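Local coordinates for protein carbon monoxide dehydrogenase (Thermococcus sp. AM4, PDB 6T7J) that oxidises carbon monoxide to carbon dioxide, probably passing the electrons to ferredoxin, and in this crystal carries a broken, nickel-free cluster at its active site, at residues V256-Y261 with G297-G302; M324-I329 with M345-D350; T331-A336 with V404-H409; L475-G480 with P515-G520. All blocks are in the same frame, centred on the assembly; numbering follows the deposited sequence.

In the fold
Contacts 1, 2 and 3 gather round one Rossmann-like parallel sheet, and contact 4 lies at the edge of a second sheet with the same strand order. Contacts 1 and 3 adjoin, their centres about 9 Å apart, and meet where Ile406 packs on the backbone of Leu257. Contact 2 leads directly into contact 3, since Thr331 directly follows helix 325-330; their centres are about 13 Å apart. The centre of contact 4 is about 26 Å from those of contacts 1 and 2. The broken iron-sulfur cluster relates contacts 2 and 4: the nearest atoms of Gln325 and Gly480 are about 7 Å and 4 Å from it.

Contact 1 of 4, residues V256-Y261 with G297-G302; sequences VLKEDY and GVNVVG
Asn299, on strand 297-303, reaches across to the loop 256-260 that feeds the neighbouring parallel strand 261-268. Its CG lies anti to the backbone N (chi1 171°), which throws the amide out from the strand toward the loop. CB starts beside the CB of Tyr261, 4.1 Å away. CG passes 3.7 Å from the carbonyl O of Val256, and at the tip ND2 donates a hydrogen bond to that same Val256 O at 2.7 Å. The bond is bent, with an N-H...O angle of 133°, and Val256 O sits well out of the amide plane. OD1 stays 3.9 Å from Val256 O, so ND2 faces the carbonyl. ND2 also bonds Asn263 OD1, and the Lys258 chain crosses at about a right angle, CD 3.8 Å from Asn299 ND2.

Val301 supplies the greasy end of the strand. Its CG1 meets CG2 of Val256 at 3.6 Å, while its CG2 takes CD2 of Leu257 at 3.7 Å, the two side chains crossing nearly at right angles. At the other end Tyr261 brings CD2 to 3.4 Å from Gly297 N, with Val298 N at the ring edge; a side chain on Gly297 would crowd CE2. Strands 261-268 and 297-303 form a beta-alpha-beta unit of the Rossmann-like sheet. One amide thus ties down a carbonyl outside the regular strand pairing, between a valine-leucine cluster and a tyrosine ring against the glycine backbone.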
loop_
_atom_site.group_PDB
_atom_site.type_symbol
_atom_site.label_atom_id
_atom_site.label_comp_id
_atom_site.label_asym_id
_atom_site.label_seq_id
_atom_site.Cartn_x
_atom_site.Cartn_y
_atom_site.Cartn_z
ATOM N N VAL A 256 -7.929 36.634 -9.756
ATOM C CA VAL A 256 -9.034 36.175 -10.595
ATOM C C VAL A 256 -10.334 36.028 -9.825
ATOM O O VAL A 256 -11.385 35.813 -10.440
ATOM C CB VAL A 256 -8.666 34.840 -11.269
ATOM C CG1 VAL A 256 -7.429 35.015 -12.129
ATOM C CG2 VAL A 256 -8.438 33.760 -10.224
ATOM N N LEU A 257 -10.298 36.129 -8.498
ATOM C CA LEU A 257 -11.518 36.121 -7.707
ATOM C C LEU A 257 -12.148 37.507 -7.718
ATOM O O LEU A 257 -11.460 38.520 -7.554
ATOM C CB LEU A 257 -11.227 35.677 -6.274
ATOM C CG LEU A 257 -10.696 34.251 -6.115
ATOM C CD1 LEU A 257 -9.832 34.137 -4.870
ATOM C CD2 LEU A 257 -11.837 33.245 -6.070
ATOM N N LYS A 258 -13.463 37.545 -7.913
ATOM C CA LYS A 258 -14.189 38.779 -8.173
ATOM C C LYS A 258 -14.941 39.249 -6.932
ATOM O O LYS A 258 -15.312 38.453 -6.065
ATOM C CB LYS A 258 -15.171 38.582 -9.330
ATOM C CG LYS A 258 -14.644 38.991 -10.702
ATOM C CD LYS A 258 -13.309 38.348 -11.027
ATOM C CE LYS A 258 -12.703 38.948 -12.287
ATOM N NZ LYS A 258 -13.641 38.876 -13.444
ATOM N N GLU A 259 -15.172 40.563 -6.862
ATOM C CA GLU A 259 -15.904 41.134 -5.736
ATOM C C GLU A 259 -17.409 41.064 -5.939
ATOM O O GLU A 259 -18.152 40.788 -4.992
ATOM C CB GLU A 259 -15.488 42.582 -5.514
ATOM C CG GLU A 259 -14.327 42.722 -4.593
ATOM C CD GLU A 259 -13.069 43.077 -5.323
ATOM O OE1 GLU A 259 -12.970 42.846 -6.551
ATOM O OE2 GLU A 259 -12.186 43.593 -4.636
ATOM N N ASP A 260 -17.879 41.329 -7.155
ATOM C CA ASP A 260 -19.306 41.377 -7.442
ATOM C C ASP A 260 -19.817 40.107 -8.105
ATOM O O ASP A 260 -20.953 40.089 -8.588
ATOM C CB ASP A 260 -19.626 42.585 -8.319
ATOM C CG ASP A 260 -19.005 43.865 -7.801
ATOM O OD1 ASP A 260 -18.895 44.025 -6.567
ATOM O OD2 ASP A 260 -18.631 44.714 -8.634
ATOM N N TYR A 261 -19.012 39.051 -8.141
ATOM C CA TYR A 261 -19.425 37.769 -8.685
ATOM C C TYR A 261 -19.348 36.704 -7.601
ATOM O O TYR A 261 -18.478 36.752 -6.724
ATOM C CB TYR A 261 -18.545 37.339 -9.867
ATOM C CG TYR A 261 -18.667 38.191 -11.111
ATOM C CD1 TYR A 261 -18.109 39.463 -11.164
ATOM C CD2 TYR A 261 -19.319 37.712 -12.242
ATOM C CE1 TYR A 261 -18.208 40.240 -12.304
ATOM C CE2 TYR A 261 -19.424 38.483 -13.386
ATOM C CZ TYR A 261 -18.865 39.745 -13.411
ATOM O OH TYR A 261 -18.964 40.516 -14.545
ATOM N N GLY A 297 -22.681 37.807 -11.597
ATOM C CA GLY A 297 -22.624 36.533 -12.288
ATOM C C GLY A 297 -21.915 35.505 -11.427
ATOM O O GLY A 297 -21.848 35.645 -10.204
ATOM N N VAL A 298 -21.388 34.473 -12.083
ATOM C CA VAL A 298 -20.657 33.406 -11.408
ATOM C C VAL A 298 -19.291 33.261 -12.057
ATOM O O VAL A 298 -19.190 33.069 -13.275
ATOM C CB VAL A 298 -21.415 32.065 -11.447
ATOM C CG1 VAL A 298 -20.599 30.982 -10.755
ATOM C CG2 VAL A 298 -22.768 32.205 -10.787
ATOM N N ASN A 299 -18.245 33.346 -11.241
ATOM C CA ASN A 299 -16.858 33.208 -11.658
ATOM C C ASN A 299 -16.303 31.938 -11.024
ATOM O O ASN A 299 -16.245 31.824 -9.792
ATOM C CB ASN A 299 -16.057 34.443 -11.238
ATOM C CG ASN A 299 -14.563 34.280 -11.440
ATOM O OD1 ASN A 299 -14.106 33.889 -12.514
ATOM N ND2 ASN A 299 -13.791 34.599 -10.407
ATOM N N VAL A 300 -15.928 30.976 -11.860
ATOM C CA VAL A 300 -15.341 29.725 -11.399
ATOM C C VAL A 300 -13.843 29.770 -11.647
ATOM O O VAL A 300 -13.395 30.008 -12.776
ATOM C CB VAL A 300 -15.975 28.512 -12.095
ATOM C CG1 VAL A 300 -15.754 27.254 -11.262
ATOM C CG2 VAL A 300 -17.438 28.764 -12.309
ATOM N N VAL A 301 -13.075 29.542 -10.590
ATOM C CA VAL A 301 -11.625 29.504 -10.651
ATOM C C VAL A 301 -11.173 28.119 -10.210
ATOM O O VAL A 301 -11.902 27.385 -9.539
ATOM C CB VAL A 301 -10.990 30.602 -9.778
ATOM C CG1 VAL A 301 -11.561 31.959 -10.154
ATOM C CG2 VAL A 301 -11.241 30.313 -8.308
ATOM N N GLY A 302 -9.956 27.762 -10.608
ATOM C CA GLY A 302 -9.427 26.456 -10.276
ATOM C C GLY A 302 -8.186 26.511 -9.414
ATOM O O GLY A 302 -7.467 27.512 -9.407
#

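Contact 2 of 4, residues M324-I329 with M345-D350; sequences MQELAI and MPAIVD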
loop_
_atom_site.group_PDB
_atom_site.type_symbol
_atom_site.label_atom_id
_atom_site.label_comp_id
_atom_site.label_asym_id
_atom_site.label_seq_id
_atom_site.Cartn_x
_atom_site.Cartn_y
_atom_site.Cartn_z
ATOM N N MET A 324 -1.509 27.568 -1.404
ATOM C CA MET A 324 -2.385 28.726 -1.470
ATOM C C MET A 324 -3.851 28.392 -1.226
ATOM O O MET A 324 -4.655 29.320 -1.070
ATOM C CB MET A 324 -2.234 29.424 -2.828
ATOM C CG MET A 324 -0.828 29.953 -3.080
ATOM S SD MET A 324 -0.581 30.588 -4.749
ATOM C CE MET A 324 -1.476 32.137 -4.654
ATOM N N GLN A 325 -4.217 27.104 -1.168
ATOM C CA GLN A 325 -5.628 26.750 -1.018
ATOM C C GLN A 325 -6.236 27.415 0.215
ATOM O O GLN A 325 -7.248 28.122 0.117
ATOM C CB GLN A 325 -5.801 25.227 -0.971
ATOM C CG GLN A 325 -4.954 24.486 0.055
ATOM C CD GLN A 325 -5.079 22.980 -0.075
ATOM O OE1 GLN A 325 -6.093 22.394 0.307
ATOM N NE2 GLN A 325 -4.049 22.345 -0.622
ATOM N N GLU A 326 -5.608 27.225 1.381
ATOM C CA GLU A 326 -6.027 27.928 2.589
ATOM C C GLU A 326 -6.182 29.419 2.330
ATOM O O GLU A 326 -7.224 30.013 2.635
ATOM C CB GLU A 326 -5.012 27.702 3.708
ATOM C CG GLU A 326 -5.268 26.495 4.578
ATOM C CD GLU A 326 -4.093 26.205 5.482
ATOM O OE1 GLU A 326 -2.944 26.381 5.024
ATOM O OE2 GLU A 326 -4.316 25.816 6.648
ATOM N N LEU A 327 -5.151 30.034 1.741
ATOM C CA LEU A 327 -5.167 31.476 1.528
ATOM C C LEU A 327 -6.365 31.905 0.694
ATOM O O LEU A 327 -6.899 33.002 0.901
ATOM C CB LEU A 327 -3.864 31.919 0.865
ATOM C CG LEU A 327 -2.598 31.593 1.659
ATOM C CD1 LEU A 327 -1.352 31.830 0.821
ATOM C CD2 LEU A 327 -2.552 32.405 2.945
ATOM N N ALA A 328 -6.820 31.046 -0.225
ATOM C CA ALA A 328 -7.960 31.408 -1.062
ATOM C C ALA A 328 -9.210 31.619 -0.221
ATOM O O ALA A 328 -10.021 32.507 -0.510
ATOM C CB ALA A 328 -8.195 30.333 -2.124
ATOM N N ILE A 329 -9.377 30.823 0.836
ATOM C CA ILE A 329 -10.515 31.013 1.728
ATOM C C ILE A 329 -10.323 32.264 2.574
ATOM O O ILE A 329 -11.299 32.896 2.997
ATOM C CB ILE A 329 -10.720 29.760 2.600
ATOM C CG1 ILE A 329 -10.710 28.500 1.732
ATOM C CG2 ILE A 329 -12.016 29.855 3.393
ATOM C CD1 ILE A 329 -10.738 27.211 2.527
ATOM N N MET A 345 -6.112 19.801 1.699
ATOM C CA MET A 345 -5.776 19.993 3.102
ATOM C C MET A 345 -7.036 19.874 3.949
ATOM O O MET A 345 -8.006 20.602 3.698
ATOM C CB MET A 345 -5.140 21.362 3.331
ATOM C CG MET A 345 -3.734 21.523 2.788
ATOM S SD MET A 345 -3.023 23.096 3.315
ATOM C CE MET A 345 -1.543 23.165 2.306
ATOM N N PRO A 346 -7.081 18.971 4.932
ATOM C CA PRO A 346 -8.226 18.976 5.859
ATOM C C PRO A 346 -8.420 20.322 6.531
ATOM O O PRO A 346 -9.561 20.718 6.813
ATOM C CB PRO A 346 -7.862 17.877 6.869
ATOM C CG PRO A 346 -6.899 16.986 6.135
ATOM C CD PRO A 346 -6.126 17.887 5.219
ATOM N N ALA A 347 -7.326 21.056 6.752
ATOM C CA ALA A 347 -7.396 22.354 7.414
ATOM C C ALA A 347 -8.312 23.330 6.687
ATOM O O ALA A 347 -8.841 24.256 7.314
ATOM C CB ALA A 347 -5.995 22.950 7.541
ATOM N N ILE A 348 -8.516 23.150 5.376
ATOM C CA ILE A 348 -9.381 24.071 4.644
ATOM C C ILE A 348 -10.790 24.077 5.212
ATOM O O ILE A 348 -11.519 25.057 5.032
ATOM C CB ILE A 348 -9.416 23.754 3.130
ATOM C CG1 ILE A 348 -10.266 22.512 2.847
ATOM C CG2 ILE A 348 -8.008 23.629 2.569
ATOM C CD1 ILE A 348 -10.586 22.320 1.384
ATOM N N VAL A 349 -11.197 23.013 5.908
ATOM C CA VAL A 349 -12.479 23.057 6.603
ATOM C C VAL A 349 -12.400 24.023 7.779
ATOM O O VAL A 349 -13.215 24.946 7.897
ATOM C CB VAL A 349 -12.905 21.647 7.047
ATOM C CG1 VAL A 349 -14.006 21.730 8.091
ATOM C CG2 VAL A 349 -13.373 20.846 5.846
ATOM N N ASP A 350 -11.396 23.842 8.641
ATOM C CA ASP A 350 -11.182 24.750 9.766
ATOM C C ASP A 350 -11.232 26.202 9.321
ATOM O O ASP A 350 -12.052 26.989 9.807
ATOM C CB ASP A 350 -9.843 24.453 10.426
ATOM C CG ASP A 350 -9.909 23.273 11.327
ATOM O OD1 ASP A 350 -10.808 23.172 12.183
ATOM O OD2 ASP A 350 -9.059 22.411 11.151
#
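Glu326 and Ile348 bring the two short helices 325-330 and 347-352 closest, their CA atoms 5.5 Å apart. The polar centre is Gln325. With CG set between its backbone N and carbonyl carbon (chi1 53°), the otherwise extended chain carries its amide to the start of the second segment, where OE1 accepts the N-H of Met345 at 2.9 Å. The donor stands 32° off the carbonyl plane, and His267 NE2 adds a weak second bond to OE1. NE2 is held by the carbonyls of Cys343 and Phe322, two residues of the broken cluster's pocket, so Gln325 probably helps position these pocket residues from the second shell. An alanine at this position is likely to leave the Met345 N-H and both pocket carbonyls without these partners, and to open a gap beside the Met345 side chain.

Met345 runs obliquely over that amide, CG 3.5 Å from Gln325 CD, and brings SD to 3.7 Å from Glu326 OE1. The Glu326 carboxylate mainly serves helix 35-42: OE2 pairs with Arg38 in a salt bridge and OE1 accepts from Ala35 N, while OE2 also touches CB of Ala347 at 3.4 Å. One turn on, Ile329 pushes CD1 against CB of Ile348 at 3.7 Å.

Along the chain the helices flank strand 336-339. Helix 20-30 packs on Leu327, and beyond helix 347-352 comes the second subunit, whose Lys74 forms a salt bridge with Asp350 and whose Cys77 packs on Met345.

Contact 3 of 4, residues T331-A336 with V404-H409; sequences TGAVEA and VHIPKH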
loop_
_atom_site.group_PDB
_atom_site.type_symbol
_atom_site.label_atom_id
_atom_site.label_comp_id
_atom_site.label_asym_id
_atom_site.label_seq_id
_atom_site.Cartn_x
_atom_site.Cartn_y
_atom_site.Cartn_z
ATOM N N THR A 331 -9.178 35.084 1.607
ATOM C CA THR A 331 -9.624 36.278 0.895
ATOM C C THR A 331 -11.003 36.716 1.367
ATOM O O THR A 331 -11.341 37.903 1.284
ATOM C CB THR A 331 -9.649 36.030 -0.615
ATOM O OG1 THR A 331 -10.661 35.063 -0.928
ATOM C CG2 THR A 331 -8.297 35.532 -1.104
ATOM N N GLY A 332 -11.808 35.781 1.867
ATOM C CA GLY A 332 -13.145 36.083 2.330
ATOM C C GLY A 332 -14.203 36.124 1.253
ATOM O O GLY A 332 -15.352 36.469 1.549
ATOM N N ALA A 333 -13.860 35.772 0.014
ATOM C CA ALA A 333 -14.777 35.895 -1.111
ATOM C C ALA A 333 -15.121 34.557 -1.753
ATOM O O ALA A 333 -15.738 34.542 -2.823
ATOM C CB ALA A 333 -14.194 36.840 -2.168
ATOM N N VAL A 334 -14.747 33.440 -1.139
ATOM C CA VAL A 334 -15.026 32.122 -1.700
ATOM C C VAL A 334 -16.361 31.639 -1.147
ATOM O O VAL A 334 -16.480 31.325 0.041
ATOM C CB VAL A 334 -13.904 31.125 -1.394
ATOM C CG1 VAL A 334 -14.304 29.730 -1.843
ATOM C CG2 VAL A 334 -12.622 31.553 -2.084
ATOM N N GLU A 335 -17.374 31.579 -2.012
ATOM C CA GLU A 335 -18.670 31.060 -1.590
ATOM C C GLU A 335 -18.614 29.555 -1.374
ATOM O O GLU A 335 -19.243 29.031 -0.447
ATOM C CB GLU A 335 -19.735 31.410 -2.625
ATOM C CG GLU A 335 -20.365 32.761 -2.408
ATOM C CD GLU A 335 -19.407 33.909 -2.657
ATOM O OE1 GLU A 335 -18.931 34.049 -3.806
ATOM O OE2 GLU A 335 -19.130 34.671 -1.705
ATOM N N ALA A 336 -17.867 28.845 -2.215
ATOM C CA ALA A 336 -17.769 27.399 -2.099
ATOM C C ALA A 336 -16.483 26.922 -2.756
ATOM O O ALA A 336 -16.074 27.447 -3.800
ATOM C CB ALA A 336 -18.980 26.705 -2.738
ATOM N N VAL A 404 -13.185 41.127 3.409
ATOM C CA VAL A 404 -12.762 40.674 2.089
ATOM C C VAL A 404 -11.496 41.420 1.694
ATOM O O VAL A 404 -11.450 42.655 1.748
ATOM C CB VAL A 404 -13.873 40.882 1.045
ATOM C CG1 VAL A 404 -13.304 40.791 -0.365
ATOM C CG2 VAL A 404 -14.980 39.857 1.241
ATOM N N HIS A 405 -10.467 40.669 1.298
ATOM C CA HIS A 405 -9.226 41.243 0.776
ATOM C C HIS A 405 -8.711 40.310 -0.316
ATOM O O HIS A 405 -8.059 39.304 -0.024
ATOM C CB HIS A 405 -8.187 41.439 1.873
ATOM C CG HIS A 405 -6.866 41.936 1.372
ATOM N ND1 HIS A 405 -6.508 43.267 1.411
ATOM C CD2 HIS A 405 -5.818 41.283 0.817
ATOM C CE1 HIS A 405 -5.297 43.411 0.904
ATOM N NE2 HIS A 405 -4.856 42.222 0.534
ATOM N N ILE A 406 -9.011 40.642 -1.563
ATOM C CA ILE A 406 -8.510 39.910 -2.723
ATOM C C ILE A 406 -7.266 40.634 -3.222
ATOM O O ILE A 406 -7.348 41.832 -3.533
ATOM C CB ILE A 406 -9.572 39.811 -3.828
ATOM C CG1 ILE A 406 -10.835 39.128 -3.298
ATOM C CG2 ILE A 406 -9.019 39.067 -5.036
ATOM C CD1 ILE A 406 -12.008 39.187 -4.256
ATOM N N PRO A 407 -6.109 39.980 -3.287
ATOM C CA PRO A 407 -4.929 40.649 -3.847
ATOM C C PRO A 407 -5.132 40.960 -5.326
ATOM O O PRO A 407 -5.558 40.104 -6.104
ATOM C CB PRO A 407 -3.802 39.634 -3.623
ATOM C CG PRO A 407 -4.304 38.734 -2.535
ATOM C CD PRO A 407 -5.786 38.656 -2.729
ATOM N N LYS A 408 -4.824 42.210 -5.698
ATOM C CA LYS A 408 -4.960 42.667 -7.083
ATOM C C LYS A 408 -4.190 41.789 -8.054
ATOM O O LYS A 408 -4.574 41.666 -9.223
ATOM C CB LYS A 408 -4.467 44.115 -7.202
ATOM C CG LYS A 408 -5.208 44.996 -8.218
ATOM C CD LYS A 408 -4.942 44.583 -9.666
ATOM C CE LYS A 408 -5.652 45.472 -10.671
ATOM N NZ LYS A 408 -5.271 45.116 -12.069
ATOM N N HIS A 409 -3.116 41.167 -7.588
ATOM C CA HIS A 409 -2.126 40.580 -8.477
ATOM C C HIS A 409 -2.731 39.493 -9.354
ATOM O O HIS A 409 -3.297 38.512 -8.860
ATOM C CB HIS A 409 -0.971 40.044 -7.643
ATOM C CG HIS A 409 -0.381 41.076 -6.735
ATOM N ND1 HIS A 409 0.487 42.045 -7.183
ATOM C CD2 HIS A 409 -0.553 41.305 -5.412
ATOM C CE1 HIS A 409 0.837 42.821 -6.171
ATOM N NE2 HIS A 409 0.220 42.392 -5.086
#
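Thr331 and Gly332 make the turn between helix 325-330 and strand 336-339 of the Rossmann-like sheet, and the extended run Val404 to Ile406 lies along that turn. The central bond goes from His405 N to the carbonyl O of Thr331, 2.9 Å long with an N-H...O angle of 159°. The same oxygen takes a C-H contact from Val404 CA at 3.2 Å, and the Thr331 CA returns one to the His405 O at 3.5 Å, so the two backbones meet by one hydrogen bond and a C-H...O contact in each direction.

Gly332 leaves the helix with a positive phi of 83°, and a CB there would run into the Thr331 carbonyl and Val404 CA. In place of a side chain, its O receives CG2 of Val404 at 3.4 Å. The Thr331 hydroxyl lies between the backbone N and the carbonyl carbon (chi1 67°); this turns OG1 back to Ala328 O in the helix and lets it take a weak bond from Ala333 N, an ST turn, while CB rests on His405 O.

Leu23 of helix 20-30 packs on Thr331, His405 and Pro407, and the imidazole of His405 bonds Glu22 of that helix through NE2. Arg399, touching both Ala333 and Val404, forms a salt bridge with Glu335. The CD1 methyl of Ile406 packs on the backbone O of Leu257 and sits 3.8 Å from Ala333 CB.

Contact 4 of 4, residues L475-G480 with P515-G520; sequences LVVGTG and PCLHMG
Val477 and Leu517 pair at the edge of the second Rossmann-like sheet, where strand 516-518 runs parallel to strand 474-478 after a beta-alpha-beta crossover. The strand axes diverge by 19° and approach to 4.6 Å. Val476 O takes the N-H of Leu517, Leu517 O that of Gly478, and Gly478 O that of Met519, a zigzag with only a weak Val476 N to Pro515 O bond before it.

On the face toward helix 525-538 the bumps interleave. Val477 is the knob between two neighbours: its CG1 presses on CB of Leu517 at 3.7 Å, while CB and CG2 both rest on SD of Met519, CG2 at 3.6 Å. Ile528 of helix 525-538 packs on both Val477 and Met519. Leu517 in turn fills the notch between Leu475 and Val477, CD1 reaching 4.2 Å from Leu475 CD1 and 3.9 Å from Val477 CG1. Cutting it to an alanine would probably open a hollow at this notch and set the methyls of Leu475 and Val477 free to shift.

On the other face Val476 CB meets Cys516 SG at 4.0 Å, with Ile470 packing on both, and Gly478, with no side chain, lies beside His518, whose ND1 accepts Gly520 N and whose NE2 bonds Asn308.

Beyond the strands, the start of helix 480-489 carries Cys481 and the stretch after Gly520 carries Cys522, both of the cluster pocket; there Gly480 N reaches Gly520 O, in its carbonyl plane, at 3.0 Å.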
loop_
_atom_site.group_PDB
_atom_site.type_symbol
_atom_site.label_atom_id
_atom_site.label_comp_id
_atom_site.label_asym_id
_atom_site.label_seq_id
_atom_site.Cartn_x
_atom_site.Cartn_y
_atom_site.Cartn_z
ATOM N N LEU A 475 14.759 25.072 -23.235
ATOM C CA LEU A 475 13.304 25.056 -23.294
ATOM C C LEU A 475 12.739 24.382 -22.051
ATOM O O LEU A 475 13.045 23.214 -21.765
ATOM C CB LEU A 475 12.835 24.343 -24.561
ATOM C CG LEU A 475 11.329 24.138 -24.733
ATOM C CD1 LEU A 475 10.585 25.469 -24.707
ATOM C CD2 LEU A 475 11.043 23.387 -26.023
ATOM N N VAL A 476 11.914 25.121 -21.320
ATOM C CA VAL A 476 11.310 24.683 -20.071
ATOM C C VAL A 476 9.881 24.257 -20.358
ATOM O O VAL A 476 9.078 25.059 -20.857
ATOM C CB VAL A 476 11.354 25.805 -19.020
ATOM C CG1 VAL A 476 10.612 25.415 -17.774
ATOM C CG2 VAL A 476 12.783 26.145 -18.678
ATOM N N VAL A 477 9.545 23.004 -20.067
ATOM C CA VAL A 477 8.160 22.560 -20.038
ATOM C C VAL A 477 7.879 22.078 -18.625
ATOM O O VAL A 477 8.799 21.862 -17.834
ATOM C CB VAL A 477 7.860 21.450 -21.067
ATOM C CG1 VAL A 477 8.401 21.828 -22.435
ATOM C CG2 VAL A 477 8.436 20.125 -20.602
ATOM N N GLY A 478 6.606 21.928 -18.291
ATOM C CA GLY A 478 6.315 21.435 -16.953
ATOM C C GLY A 478 4.836 21.318 -16.670
ATOM O O GLY A 478 3.985 21.786 -17.434
ATOM N N THR A 479 4.551 20.697 -15.525
ATOM C CA THR A 479 3.184 20.394 -15.110
ATOM C C THR A 479 2.948 20.824 -13.667
ATOM O O THR A 479 3.870 21.209 -12.942
ATOM C CB THR A 479 2.855 18.898 -15.235
ATOM O OG1 THR A 479 3.376 18.196 -14.098
ATOM C CG2 THR A 479 3.436 18.304 -16.514
ATOM N N GLY A 480 1.678 20.755 -13.266
ATOM C CA GLY A 480 1.275 20.845 -11.876
ATOM C C GLY A 480 1.452 22.221 -11.254
ATOM O O GLY A 480 1.301 23.271 -11.898
ATOM N N PRO A 515 8.505 30.837 -23.664
ATOM C CA PRO A 515 9.653 29.975 -23.353
ATOM C C PRO A 515 9.369 28.933 -22.281
ATOM O O PRO A 515 10.243 28.096 -22.011
ATOM C CB PRO A 515 10.719 30.974 -22.880
ATOM C CG PRO A 515 9.935 32.099 -22.308
ATOM C CD PRO A 515 8.675 32.200 -23.125
ATOM N N CYS A 516 8.189 28.962 -21.662
ATOM C CA CYS A 516 7.787 27.979 -20.662
ATOM C C CYS A 516 6.457 27.378 -21.091
ATOM O O CYS A 516 5.481 28.108 -21.292
ATOM C CB CYS A 516 7.676 28.615 -19.274
ATOM S SG CYS A 516 9.247 29.231 -18.615
ATOM N N LEU A 517 6.418 26.053 -21.220
ATOM C CA LEU A 517 5.278 25.341 -21.791
ATOM C C LEU A 517 4.513 24.618 -20.685
ATOM O O LEU A 517 5.021 23.665 -20.077
ATOM C CB LEU A 517 5.739 24.370 -22.877
ATOM C CG LEU A 517 6.478 25.007 -24.060
ATOM C CD1 LEU A 517 6.693 24.002 -25.179
ATOM C CD2 LEU A 517 5.735 26.232 -24.576
ATOM N N HIS A 518 3.287 25.074 -20.439
ATOM C CA HIS A 518 2.361 24.415 -19.524
ATOM C C HIS A 518 1.807 23.173 -20.206
ATOM O O HIS A 518 1.026 23.278 -21.158
ATOM C CB HIS A 518 1.238 25.375 -19.138
ATOM C CG HIS A 518 0.384 24.893 -18.007
ATOM N ND1 HIS A 518 0.366 23.579 -17.588
ATOM C CD2 HIS A 518 -0.492 25.553 -17.212
ATOM C CE1 HIS A 518 -0.484 23.451 -16.585
ATOM N NE2 HIS A 518 -1.017 24.633 -16.335
ATOM N N MET A 519 2.195 21.993 -19.724
ATOM C CA MET A 519 1.784 20.742 -20.342
ATOM C C MET A 519 0.679 20.027 -19.568
ATOM O O MET A 519 0.303 18.911 -19.939
ATOM C CB MET A 519 2.996 19.826 -20.520
ATOM C CG MET A 519 4.042 20.410 -21.455
ATOM S SD MET A 519 5.257 19.214 -22.035
ATOM C CE MET A 519 4.295 18.305 -23.242
ATOM N N GLY A 520 0.147 20.640 -18.509
ATOM C CA GLY A 520 -1.069 20.168 -17.871
ATOM C C GLY A 520 -0.850 19.840 -16.399
ATOM O O GLY A 520 -0.117 20.538 -15.694
#